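Local coordinates for succinoglycan biosynthesis protein (Bacillus cereus ATCC 14579, PDB 2QGM) that is named for succinoglycan biosynthesis but belongs to the erythromycin esterase family, and so may be a hydrolase whose substrate is unknown, at residues A[94-98]-A[147-152]; A[106-110]-A[163-167]; A[367-373]-A[420-424]; A[81-85]-A[408-412]. All blocks are in the same frame, centred on the assembly; numbering follows the deposited sequence.

Interaction 1 of 4, residues A[94-98]-A[147-152]; sequences FRLVK and AMIEWM
Phe-94 lies tight and flat on the backbone of Met-148: the CA of Met-148 sits over the centre of the ring, 3.5 Å from its centroid and 8° off the normal. The CG of Phe-94 stands anti to the backbone N (chi1 171°), which carries the ring across to the other helix, where CD1 comes 3.5 Å from the CG of Met-148 and CZ 3.5 Å from the CB of Trp-151. The selenium of Met-148 lies obliquely beside the ring, a Met-aromatic contact, and 4.1 Å from CG2 of Val-97. Val-97 CG1 meets the CE of Met-152 at 3.8 Å. The axes of the two segments run nearly parallel, approach to 10.5 Å and cross at -17°; one brings Val-97, the other Met-148 and Met-152, onto Phe-109 of the central sheet. Helix 87-104 connects strand 76-79 to the parallel strand 108-111 in a beta-alpha-beta crossover, with strand 301-304 between them. Away from the sheet the packing opens toward solvent. There the partly exposed Lys-98 stretches its chain over Trp-151, with CG 3.9 Å from the centroid of the six-membered ring and CE 3.4 Å from NE1, while NZ reaches a weak bond with Pro-57 O.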
loop_
_atom_site.group_PDB
_atom_site.type_symbol
_atom_site.label_atom_id
_atom_site.label_comp_id
_atom_site.label_asym_id
_atom_site.label_seq_id
_atom_site.Cartn_x
_atom_site.Cartn_y
_atom_site.Cartn_z
ATOM N N PHE A 94 -7.759 -4.384 -8.293
ATOM C CA PHE A 94 -7.354 -5.678 -8.824
ATOM C C PHE A 94 -7.332 -5.553 -10.358
ATOM O O PHE A 94 -6.393 -6.008 -11.009
ATOM C CB PHE A 94 -8.363 -6.727 -8.326
ATOM C CG PHE A 94 -8.240 -8.095 -8.952
ATOM C CD1 PHE A 94 -7.112 -8.487 -9.676
ATOM C CD2 PHE A 94 -9.284 -9.011 -8.788
ATOM C CE1 PHE A 94 -7.035 -9.774 -10.230
ATOM C CE2 PHE A 94 -9.213 -10.290 -9.334
ATOM C CZ PHE A 94 -8.087 -10.682 -10.059
ATOM N N ARG A 95 -8.353 -4.918 -10.934
ATOM C CA ARG A 95 -8.380 -4.747 -12.384
ATOM C C ARG A 95 -7.152 -3.943 -12.816
ATOM O O ARG A 95 -6.473 -4.302 -13.776
ATOM C CB ARG A 95 -9.673 -4.042 -12.821
ATOM C CG ARG A 95 -9.786 -3.765 -14.310
ATOM C CD ARG A 95 -11.193 -3.282 -14.661
ATOM N NE ARG A 95 -11.276 -2.716 -16.005
ATOM C CZ ARG A 95 -11.230 -3.424 -17.128
ATOM N NH1 ARG A 95 -11.109 -4.746 -17.086
ATOM N NH2 ARG A 95 -11.291 -2.807 -18.303
ATOM N N LEU A 96 -6.859 -2.866 -12.089
ATOM C CA LEU A 96 -5.703 -2.025 -12.389
ATOM C C LEU A 96 -4.396 -2.818 -12.297
ATOM O O LEU A 96 -3.542 -2.707 -13.166
ATOM C CB LEU A 96 -5.649 -0.835 -11.424
ATOM C CG LEU A 96 -5.989 0.574 -11.923
ATOM C CD1 LEU A 96 -6.893 0.526 -13.147
ATOM C CD2 LEU A 96 -6.625 1.362 -10.778
ATOM N N VAL A 97 -4.247 -3.611 -11.242
ATOM C CA VAL A 97 -3.055 -4.432 -11.054
ATOM C C VAL A 97 -2.907 -5.381 -12.239
ATOM O O VAL A 97 -1.838 -5.492 -12.843
ATOM C CB VAL A 97 -3.144 -5.256 -9.729
ATOM C CG1 VAL A 97 -2.016 -6.290 -9.670
ATOM C CG2 VAL A 97 -3.072 -4.317 -8.522
ATOM N N LYS A 98 -3.995 -6.049 -12.598
ATOM C CA LYS A 98 -3.948 -6.982 -13.716
ATOM C C LYS A 98 -3.499 -6.288 -15.004
ATOM O O LYS A 98 -2.716 -6.843 -15.780
ATOM C CB LYS A 98 -5.318 -7.635 -13.905
ATOM C CG LYS A 98 -5.278 -8.873 -14.780
ATOM C CD LYS A 98 -6.636 -9.550 -14.832
ATOM C CE LYS A 98 -6.586 -10.804 -15.673
ATOM N NZ LYS A 98 -7.945 -11.377 -15.846
ATOM N N ALA A 147 -9.440 -12.824 -4.344
ATOM C CA ALA A 147 -9.623 -13.139 -5.757
ATOM C C ALA A 147 -8.399 -12.670 -6.535
ATOM O O ALA A 147 -7.972 -13.331 -7.477
ATOM C CB ALA A 147 -10.876 -12.461 -6.297
HETATM N N MSE A 148 -7.826 -11.538 -6.131
HETATM C CA MSE A 148 -6.639 -11.013 -6.804
HETATM C C MSE A 148 -5.437 -11.898 -6.513
HETATM O O MSE A 148 -4.669 -12.213 -7.413
HETATM C CB MSE A 148 -6.350 -9.577 -6.359
HETATM C CG MSE A 148 -5.032 -8.996 -6.870
HETATM SE SE MSE A 148 -4.769 -7.215 -6.203
HETATM C CE MSE A 148 -4.530 -7.605 -4.329
ATOM N N ILE A 149 -5.285 -12.311 -5.257
ATOM C CA ILE A 149 -4.170 -13.157 -4.887
ATOM C C ILE A 149 -4.215 -14.464 -5.679
ATOM O O ILE A 149 -3.181 -14.982 -6.097
ATOM C CB ILE A 149 -4.187 -13.436 -3.372
ATOM C CG1 ILE A 149 -4.030 -12.114 -2.622
ATOM C CG2 ILE A 149 -3.090 -14.430 -3.001
ATOM C CD1 ILE A 149 -4.129 -12.216 -1.119
ATOM N N GLU A 150 -5.414 -14.985 -5.906
ATOM C CA GLU A 150 -5.546 -16.215 -6.674
ATOM C C GLU A 150 -5.125 -15.984 -8.124
ATOM O O GLU A 150 -4.461 -16.828 -8.722
ATOM C CB GLU A 150 -6.979 -16.733 -6.601
ATOM C CG GLU A 150 -7.355 -17.167 -5.196
ATOM C CD GLU A 150 -8.793 -17.602 -5.095
ATOM O OE1 GLU A 150 -9.661 -16.867 -5.611
ATOM O OE2 GLU A 150 -9.057 -18.667 -4.498
ATOM N N TRP A 151 -5.500 -14.839 -8.683
ATOM C CA TRP A 151 -5.101 -14.525 -10.050
ATOM C C TRP A 151 -3.578 -14.468 -10.149
ATOM O O TRP A 151 -2.979 -14.940 -11.116
ATOM C CB TRP A 151 -5.671 -13.179 -10.500
ATOM C CG TRP A 151 -5.025 -12.718 -11.764
ATOM C CD1 TRP A 151 -5.217 -13.231 -13.009
ATOM C CD2 TRP A 151 -3.973 -11.748 -11.884
ATOM N NE1 TRP A 151 -4.345 -12.652 -13.901
ATOM C CE2 TRP A 151 -3.570 -11.738 -13.235
ATOM C CE3 TRP A 151 -3.331 -10.892 -10.980
ATOM C CZ2 TRP A 151 -2.548 -10.907 -13.706
ATOM C CZ3 TRP A 151 -2.312 -10.064 -11.451
ATOM C CH2 TRP A 151 -1.935 -10.082 -12.802
HETATM N N MSE A 152 -2.944 -13.872 -9.147
HETATM C CA MSE A 152 -1.486 -13.766 -9.140
HETATM C C MSE A 152 -0.859 -15.163 -9.192
HETATM O O MSE A 152 0.118 -15.399 -9.912
HETATM C CB MSE A 152 -1.016 -13.021 -7.885
HETATM C CG MSE A 152 -1.459 -11.566 -7.834
HETATM SE SE MSE A 152 -0.746 -10.631 -6.314
HETATM C CE MSE A 152 -1.135 -8.826 -6.913
#

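Interaction 2 of 4, residues A[106-110]-A[163-167]; sequences FTNFA and KKIQF
Asn-108 pairs with Gln-166 and Phe-109 with Phe-167 in parallel register, held by two nearly straight backbone bonds that both use Gln-166: its N gives to Thr-107 O at 2.9 Å, and its O receives from Phe-109 N at 2.7 Å. The Thr-107 carbonyl is met a second time by the CA of Ile-165, 3.1 Å away, and the Phe-109 carbonyl by the CA of Phe-167, so CA-H...O contacts accompany the N-H...O bonds. On one face of the sheet the two phenylalanines run side by side. Both have CG anti to the backbone N (chi1 -176° in Phe-109), and the edge of Phe-109 turns toward the face of Phe-167 in an offset edge-to-face pair, planes 60° apart, with CD2 of Phe-109 3.6 Å from CE2 of Phe-167. Ile-165 adds its CG2, 4.2 Å from the CB of Phe-109. The other face carries Asn-108 and Gln-166; the Gln-166 chain bends at chi2 and its OE1 accepts from Asn-122 ND2. Strand 166-171 forms an outer edge of the mixed central sheet: helices 87-104 and 143-157 cover Phe-109, helix 115-127 covers Phe-167, and helix 276-297 lies against Asn-108 and Gln-166 on the opposite side.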
loop_
_atom_site.group_PDB
_atom_site.type_symbol
_atom_site.label_atom_id
_atom_site.label_comp_id
_atom_site.label_asym_id
_atom_site.label_seq_id
_atom_site.Cartn_x
_atom_site.Cartn_y
_atom_site.Cartn_z
ATOM N N PHE A 106 4.575 -4.685 -15.115
ATOM C CA PHE A 106 4.795 -4.513 -13.686
ATOM C C PHE A 106 4.944 -5.914 -13.105
ATOM O O PHE A 106 4.216 -6.830 -13.486
ATOM C CB PHE A 106 3.646 -3.720 -13.057
ATOM C CG PHE A 106 3.820 -2.229 -13.185
ATOM C CD1 PHE A 106 4.366 -1.488 -12.141
ATOM C CD2 PHE A 106 3.504 -1.579 -14.377
ATOM C CE1 PHE A 106 4.598 -0.109 -12.283
ATOM C CE2 PHE A 106 3.727 -0.204 -14.538
ATOM C CZ PHE A 106 4.276 0.531 -13.489
ATOM N N THR A 107 5.895 -6.079 -12.192
ATOM C CA THR A 107 6.193 -7.401 -11.643
ATOM C C THR A 107 6.279 -7.527 -10.127
ATOM O O THR A 107 6.105 -8.612 -9.577
ATOM C CB THR A 107 7.513 -7.891 -12.231
ATOM O OG1 THR A 107 8.510 -6.879 -12.035
ATOM C CG2 THR A 107 7.365 -8.159 -13.729
ATOM N N ASN A 108 6.566 -6.426 -9.451
ATOM C CA ASN A 108 6.673 -6.456 -7.991
ATOM C C ASN A 108 5.414 -5.893 -7.360
ATOM O O ASN A 108 5.044 -4.744 -7.610
ATOM C CB ASN A 108 7.873 -5.626 -7.532
ATOM C CG ASN A 108 9.157 -6.047 -8.207
ATOM O OD1 ASN A 108 9.911 -5.214 -8.712
ATOM N ND2 ASN A 108 9.418 -7.347 -8.215
ATOM N N PHE A 109 4.750 -6.700 -6.542
ATOM C CA PHE A 109 3.547 -6.236 -5.879
ATOM C C PHE A 109 3.877 -6.039 -4.401
ATOM O O PHE A 109 3.967 -7.010 -3.641
ATOM C CB PHE A 109 2.419 -7.255 -6.046
ATOM C CG PHE A 109 1.114 -6.808 -5.457
ATOM C CD1 PHE A 109 0.348 -5.825 -6.083
ATOM C CD2 PHE A 109 0.672 -7.334 -4.241
ATOM C CE1 PHE A 109 -0.841 -5.367 -5.506
ATOM C CE2 PHE A 109 -0.511 -6.882 -3.660
ATOM C CZ PHE A 109 -1.269 -5.898 -4.288
ATOM N N ALA A 110 4.068 -4.780 -4.008
ATOM C CA ALA A 110 4.404 -4.424 -2.623
ATOM C C ALA A 110 3.149 -3.924 -1.923
ATOM O O ALA A 110 2.623 -2.857 -2.255
ATOM C CB ALA A 110 5.495 -3.343 -2.610
ATOM N N LYS A 163 9.041 -14.214 -16.097
ATOM C CA LYS A 163 9.253 -13.229 -15.043
ATOM C C LYS A 163 8.015 -13.286 -14.157
ATOM O O LYS A 163 6.938 -12.836 -14.552
ATOM C CB LYS A 163 9.415 -11.832 -15.646
ATOM C CG LYS A 163 10.527 -11.732 -16.682
ATOM C CD LYS A 163 11.876 -12.191 -16.128
ATOM C CE LYS A 163 12.345 -11.332 -14.962
ATOM N NZ LYS A 163 13.684 -11.774 -14.471
ATOM N N LYS A 164 8.182 -13.852 -12.965
ATOM C CA LYS A 164 7.085 -14.021 -12.012
ATOM C C LYS A 164 6.783 -12.802 -11.146
ATOM O O LYS A 164 7.667 -12.006 -10.838
ATOM C CB LYS A 164 7.389 -15.202 -11.088
ATOM C CG LYS A 164 7.788 -16.478 -11.808
ATOM C CD LYS A 164 6.705 -16.937 -12.771
ATOM C CE LYS A 164 7.019 -18.315 -13.322
ATOM N NZ LYS A 164 8.315 -18.306 -14.054
ATOM N N ILE A 165 5.525 -12.670 -10.748
ATOM C CA ILE A 165 5.125 -11.571 -9.878
ATOM C C ILE A 165 5.686 -11.900 -8.506
ATOM O O ILE A 165 5.601 -13.042 -8.058
ATOM C CB ILE A 165 3.586 -11.472 -9.747
ATOM C CG1 ILE A 165 2.950 -11.144 -11.098
ATOM C CG2 ILE A 165 3.217 -10.406 -8.723
ATOM C CD1 ILE A 165 1.425 -11.252 -11.082
ATOM N N GLN A 166 6.263 -10.904 -7.844
ATOM C CA GLN A 166 6.808 -11.098 -6.509
ATOM C C GLN A 166 5.869 -10.378 -5.546
ATOM O O GLN A 166 5.455 -9.246 -5.801
ATOM C CB GLN A 166 8.215 -10.490 -6.411
ATOM C CG GLN A 166 9.262 -11.176 -7.294
ATOM C CD GLN A 166 9.480 -12.630 -6.921
ATOM O OE1 GLN A 166 9.642 -12.965 -5.745
ATOM N NE2 GLN A 166 9.503 -13.503 -7.923
ATOM N N PHE A 167 5.513 -11.038 -4.452
ATOM C CA PHE A 167 4.651 -10.412 -3.460
ATOM C C PHE A 167 5.560 -9.982 -2.318
ATOM O O PHE A 167 6.328 -10.799 -1.794
ATOM C CB PHE A 167 3.608 -11.407 -2.943
ATOM C CG PHE A 167 2.520 -10.761 -2.137
ATOM C CD1 PHE A 167 2.800 -10.177 -0.898
ATOM C CD2 PHE A 167 1.227 -10.688 -2.633
ATOM C CE1 PHE A 167 1.798 -9.526 -0.174
ATOM C CE2 PHE A 167 0.219 -10.042 -1.919
ATOM C CZ PHE A 167 0.501 -9.457 -0.687
#

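Interaction 3 of 4, residues A[367-373]-A[420-424]; sequences IPQDVKS and VYFDT
Tyr-421 is gripped in an uncommon way, with the CB of an aspartate as the lid of its ring: Asp-370 CB stands 3.6 Å above the plane, over the centre, in a CH-pi contact. The carboxylate continues back over the ring toward CG of Tyr-421, its plane turned 61° from the ring. At the far end the phenol OH donates to Pro-368 O at 2.6 Å, approaching 20° out of the carbonyl plane. On the same side of the ring plane as Asp-370 CB, Ser-373 CB comes obliquely to 3.5 Å from Tyr-421 CE1. Beside the ring, the side chains of Pro-368 and Val-420 cross at about a right angle, CG to CG2 3.7 Å. The loop that receives the tyrosine is itself tightly folded. A type I turn runs from Asp-370 to Ser-373, and an Asx turn lies within it, where Asp-370 OD1 accepts from Lys-372 N at 2.9 Å with its anti lone pair. Asp-370 O takes two donors, Ser-373 N and, in the carbonyl plane, Ser-373 OG at 2.8 Å; the same OG accepts from Tyr-376 N as the N-cap of helix 374-380. The contact thus fastens the entry to that helix onto strand 421-425, the partner of strand 404-408. Donating to a neutral carbonyl, the phenol is probably kept protonated, and the bond together with the ring contacts restricts its rotation.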
loop_
_atom_site.group_PDB
_atom_site.type_symbol
_atom_site.label_atom_id
_atom_site.label_comp_id
_atom_site.label_asym_id
_atom_site.label_seq_id
_atom_site.Cartn_x
_atom_site.Cartn_y
_atom_site.Cartn_z
ATOM N N ILE A 367 -20.545 6.662 4.532
ATOM C CA ILE A 367 -19.674 7.774 4.195
ATOM C C ILE A 367 -20.333 9.126 4.463
ATOM O O ILE A 367 -21.364 9.451 3.870
ATOM C CB ILE A 367 -19.270 7.719 2.708
ATOM C CG1 ILE A 367 -18.455 6.453 2.439
ATOM C CG2 ILE A 367 -18.458 8.957 2.332
ATOM C CD1 ILE A 367 -18.053 6.284 0.981
ATOM N N PRO A 368 -19.746 9.928 5.367
ATOM C CA PRO A 368 -20.305 11.245 5.682
ATOM C C PRO A 368 -20.241 12.151 4.453
ATOM O O PRO A 368 -19.288 12.093 3.675
ATOM C CB PRO A 368 -19.400 11.752 6.802
ATOM C CG PRO A 368 -18.919 10.505 7.453
ATOM C CD PRO A 368 -18.633 9.605 6.276
ATOM N N GLN A 369 -21.257 12.991 4.300
ATOM C CA GLN A 369 -21.351 13.918 3.183
ATOM C C GLN A 369 -20.755 15.287 3.509
ATOM O O GLN A 369 -20.844 15.762 4.643
ATOM C CB GLN A 369 -22.822 14.072 2.786
ATOM C CG GLN A 369 -23.124 15.231 1.854
ATOM C CD GLN A 369 -24.613 15.538 1.776
ATOM O OE1 GLN A 369 -25.030 16.476 1.095
ATOM N NE2 GLN A 369 -25.422 14.746 2.478
ATOM N N ASP A 370 -20.133 15.899 2.502
ATOM C CA ASP A 370 -19.531 17.230 2.606
ATOM C C ASP A 370 -19.612 17.852 1.213
ATOM O O ASP A 370 -18.827 17.515 0.327
ATOM C CB ASP A 370 -18.067 17.151 3.043
ATOM C CG ASP A 370 -17.493 18.516 3.390
ATOM O OD1 ASP A 370 -17.752 19.480 2.640
ATOM O OD2 ASP A 370 -16.780 18.635 4.409
ATOM N N VAL A 371 -20.559 18.765 1.022
ATOM C CA VAL A 371 -20.757 19.402 -0.278
ATOM C C VAL A 371 -19.599 20.261 -0.781
ATOM O O VAL A 371 -19.629 20.747 -1.914
ATOM C CB VAL A 371 -22.033 20.261 -0.266
ATOM C CG1 VAL A 371 -23.200 19.434 0.240
ATOM C CG2 VAL A 371 -21.823 21.497 0.596
ATOM N N LYS A 372 -18.583 20.446 0.050
ATOM C CA LYS A 372 -17.430 21.250 -0.333
ATOM C C LYS A 372 -16.233 20.397 -0.770
ATOM O O LYS A 372 -15.308 20.895 -1.413
ATOM C CB LYS A 372 -17.024 22.149 0.834
ATOM C CG LYS A 372 -17.519 23.584 0.721
ATOM C CD LYS A 372 -16.784 24.301 -0.399
ATOM C CE LYS A 372 -16.985 25.805 -0.320
ATOM N NZ LYS A 372 -16.234 26.531 -1.385
ATOM N N SER A 373 -16.267 19.109 -0.445
ATOM C CA SER A 373 -15.168 18.196 -0.773
ATOM C C SER A 373 -14.945 17.900 -2.257
ATOM O O SER A 373 -15.852 18.033 -3.084
ATOM C CB SER A 373 -15.367 16.867 -0.041
ATOM O OG SER A 373 -16.489 16.165 -0.547
ATOM N N VAL A 420 -13.337 12.695 9.198
ATOM C CA VAL A 420 -12.915 11.923 8.034
ATOM C C VAL A 420 -12.679 12.783 6.793
ATOM O O VAL A 420 -12.443 12.264 5.701
ATOM C CB VAL A 420 -13.943 10.805 7.700
ATOM C CG1 VAL A 420 -13.874 9.705 8.761
ATOM C CG2 VAL A 420 -15.347 11.384 7.625
ATOM N N TYR A 421 -12.752 14.099 6.962
ATOM C CA TYR A 421 -12.501 15.037 5.867
ATOM C C TYR A 421 -11.300 15.894 6.240
ATOM O O TYR A 421 -11.178 16.342 7.382
ATOM C CB TYR A 421 -13.732 15.907 5.603
ATOM C CG TYR A 421 -14.726 15.226 4.696
ATOM C CD1 TYR A 421 -14.478 15.101 3.330
ATOM C CD2 TYR A 421 -15.890 14.664 5.206
ATOM C CE1 TYR A 421 -15.371 14.431 2.493
ATOM C CE2 TYR A 421 -16.789 13.990 4.385
ATOM C CZ TYR A 421 -16.525 13.875 3.029
ATOM O OH TYR A 421 -17.410 13.203 2.223
ATOM N N PHE A 422 -10.414 16.113 5.275
ATOM C CA PHE A 422 -9.201 16.878 5.507
ATOM C C PHE A 422 -8.937 17.926 4.440
ATOM O O PHE A 422 -8.982 17.635 3.243
ATOM C CB PHE A 422 -8.020 15.914 5.593
ATOM C CG PHE A 422 -8.149 14.905 6.696
ATOM C CD1 PHE A 422 -7.671 15.190 7.972
ATOM C CD2 PHE A 422 -8.789 13.689 6.473
ATOM C CE1 PHE A 422 -7.831 14.275 9.017
ATOM C CE2 PHE A 422 -8.959 12.765 7.506
ATOM C CZ PHE A 422 -8.479 13.058 8.783
ATOM N N ASP A 423 -8.656 19.145 4.888
ATOM C CA ASP A 423 -8.395 20.246 3.979
ATOM C C ASP A 423 -7.021 20.127 3.327
ATOM O O ASP A 423 -5.992 20.126 4.003
ATOM C CB ASP A 423 -8.511 21.575 4.725
ATOM C CG ASP A 423 -8.461 22.762 3.793
ATOM O OD1 ASP A 423 -7.380 23.024 3.228
ATOM O OD2 ASP A 423 -9.504 23.425 3.615
ATOM N N THR A 424 -7.019 20.029 2.001
ATOM C CA THR A 424 -5.784 19.900 1.243
ATOM C C THR A 424 -6.059 20.061 -0.252
ATOM O O THR A 424 -7.196 20.295 -0.660
ATOM C CB THR A 424 -5.130 18.514 1.492
ATOM O OG1 THR A 424 -3.871 18.444 0.813
ATOM C CG2 THR A 424 -6.037 17.403 0.981
#

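Interaction 4 of 4, residues A[81-85]-A[408-412]; sequences ENTHG and LSIGG
A chi1 of 84° in Thr-83 puts CG2 anti to the carbonyl carbon, and Ile-410 turns CG1 the same way (chi1 -56°), so the two side chains lie side by side, with Thr-83 CG2 4.1 Å from Ile-410 CB. The same torsion leaves OG1 of Thr-83 between its backbone N and carbonyl carbon, where it accepts from Gly-85 N at 2.9 Å, an ST turn, while also bonding the hydroxyl of Ser-86. His-84, with CG anti to its carbonyl carbon, presents a ring edge to Gly-412 N. The two loops run in nearly the same direction and touch through backbone as well as side chains: Ile-410 N gives a long but straight bond to Asn-82 O at 3.3 Å, and Ile-410 O sits 3.4 Å from the CA of Thr-83. The 81-85 loop follows the C-terminal end of parallel strand 76-79 and leads into helix 87-104, the region where alpha/beta enzymes commonly build their active sites. The cluster here, with Glu-81 paired to Lys-93 and His-84 packed edge-to-face with His-306, is consistent with such a pocket. His-306 also donates to Ile-410 O. A water bridges the loops, accepting from His-84 N at 2.8 Å and donating to Gly-411 O at 2.9 Å. Farther back in the loop, the side chain of Asn-82 crosses that of Leu-408 at about a right angle, its CG 4.0 Å from CD2 of the leucine.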
loop_
_atom_site.group_PDB
_atom_site.type_symbol
_atom_site.label_atom_id
_atom_site.label_comp_id
_atom_site.label_asym_id
_atom_site.label_seq_id
_atom_site.Cartn_x
_atom_site.Cartn_y
_atom_site.Cartn_z
ATOM N N GLU A 81 -6.385 3.678 -1.877
ATOM C CA GLU A 81 -7.774 3.306 -1.631
ATOM C C GLU A 81 -8.341 4.318 -0.641
ATOM O O GLU A 81 -7.720 4.623 0.390
ATOM C CB GLU A 81 -7.872 1.866 -1.096
ATOM C CG GLU A 81 -6.867 1.517 -0.013
ATOM C CD GLU A 81 -6.804 0.026 0.243
ATOM O OE1 GLU A 81 -6.700 -0.737 -0.740
ATOM O OE2 GLU A 81 -6.846 -0.391 1.422
ATOM N N ASN A 82 -9.513 4.856 -0.971
ATOM C CA ASN A 82 -10.152 5.867 -0.140
ATOM C C ASN A 82 -10.515 5.365 1.253
ATOM O O ASN A 82 -10.503 6.129 2.218
ATOM C CB ASN A 82 -11.396 6.421 -0.839
ATOM C CG ASN A 82 -11.639 7.877 -0.500
ATOM O OD1 ASN A 82 -11.044 8.406 0.440
ATOM N ND2 ASN A 82 -12.508 8.537 -1.262
ATOM N N THR A 83 -10.863 4.088 1.349
ATOM C CA THR A 83 -11.184 3.478 2.631
ATOM C C THR A 83 -10.528 2.112 2.600
ATOM O O THR A 83 -9.926 1.728 1.590
ATOM C CB THR A 83 -12.704 3.270 2.838
ATOM O OG1 THR A 83 -13.109 2.044 2.214
ATOM C CG2 THR A 83 -13.488 4.434 2.240
ATOM N N HIS A 84 -10.640 1.383 3.707
ATOM C CA HIS A 84 -10.096 0.031 3.813
ATOM C C HIS A 84 -11.259 -0.961 3.786
ATOM O O HIS A 84 -11.128 -2.089 4.244
ATOM C CB HIS A 84 -9.317 -0.131 5.122
ATOM C CG HIS A 84 -7.897 0.342 5.045
ATOM N ND1 HIS A 84 -7.239 0.920 6.110
ATOM C CD2 HIS A 84 -6.989 0.271 4.041
ATOM C CE1 HIS A 84 -5.991 1.185 5.766
ATOM N NE2 HIS A 84 -5.814 0.799 4.515
ATOM N N GLY A 85 -12.402 -0.543 3.244
ATOM C CA GLY A 85 -13.542 -1.443 3.204
ATOM C C GLY A 85 -14.577 -1.224 2.114
ATOM O O GLY A 85 -15.760 -1.494 2.328
ATOM N N LEU A 408 -11.910 13.425 1.492
ATOM C CA LEU A 408 -12.334 12.301 2.307
ATOM C C LEU A 408 -11.187 11.329 2.528
ATOM O O LEU A 408 -10.400 11.086 1.620
ATOM C CB LEU A 408 -13.469 11.555 1.617
ATOM C CG LEU A 408 -13.877 10.251 2.305
ATOM C CD1 LEU A 408 -14.577 10.586 3.617
ATOM C CD2 LEU A 408 -14.782 9.434 1.379
ATOM N N SER A 409 -11.104 10.774 3.730
ATOM C CA SER A 409 -10.069 9.803 4.063
ATOM C C SER A 409 -10.540 9.019 5.281
ATOM O O SER A 409 -10.666 9.563 6.376
ATOM C CB SER A 409 -8.745 10.505 4.351
ATOM O OG SER A 409 -7.668 9.583 4.301
ATOM N N ILE A 410 -10.810 7.733 5.074
ATOM C CA ILE A 410 -11.306 6.867 6.143
ATOM C C ILE A 410 -10.380 5.680 6.366
ATOM O O ILE A 410 -10.071 4.934 5.436
ATOM C CB ILE A 410 -12.712 6.317 5.812
ATOM C CG1 ILE A 410 -13.676 7.485 5.536
ATOM C CG2 ILE A 410 -13.219 5.469 6.974
ATOM C CD1 ILE A 410 -15.052 7.041 5.074
ATOM N N GLY A 411 -9.946 5.508 7.610
ATOM C CA GLY A 411 -9.065 4.402 7.941
ATOM C C GLY A 411 -9.825 3.148 8.331
ATOM O O GLY A 411 -10.995 2.979 7.976
ATOM N N GLY A 412 -9.155 2.265 9.061
ATOM C CA GLY A 412 -9.784 1.033 9.491
ATOM C C GLY A 412 -10.673 1.252 10.695
ATOM O O GLY A 412 -11.435 0.363 11.084
HETATM O O HOH W 1 -12.257 1.198 6.042
#

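How the interactions relate
The four contacts fall into two pairs on the fold. Interaction 1 pairs helices 87-104 and 143-157; interaction 2 pairs strands 108-111 and 166-171, which follow those helices in the chain. They meet where Met-152 CE lies 3.4 Å from Phe-109 CG; both are partly buried and mostly hydrophobic, although interaction 2 adds sheet bonds. Interactions 3 and 4 touch through strand 421-425 and the end of strand 404-408, with a probable bond of 2.8 Å from Ser-409 N to Val-420 O. Interaction 4 is buried and depends on backbone and water bonds between loops, whereas interaction 3 lies furthest out, its centre about 22 Å from the chain centre, and combines turn and capping bonds with one aromatic residue.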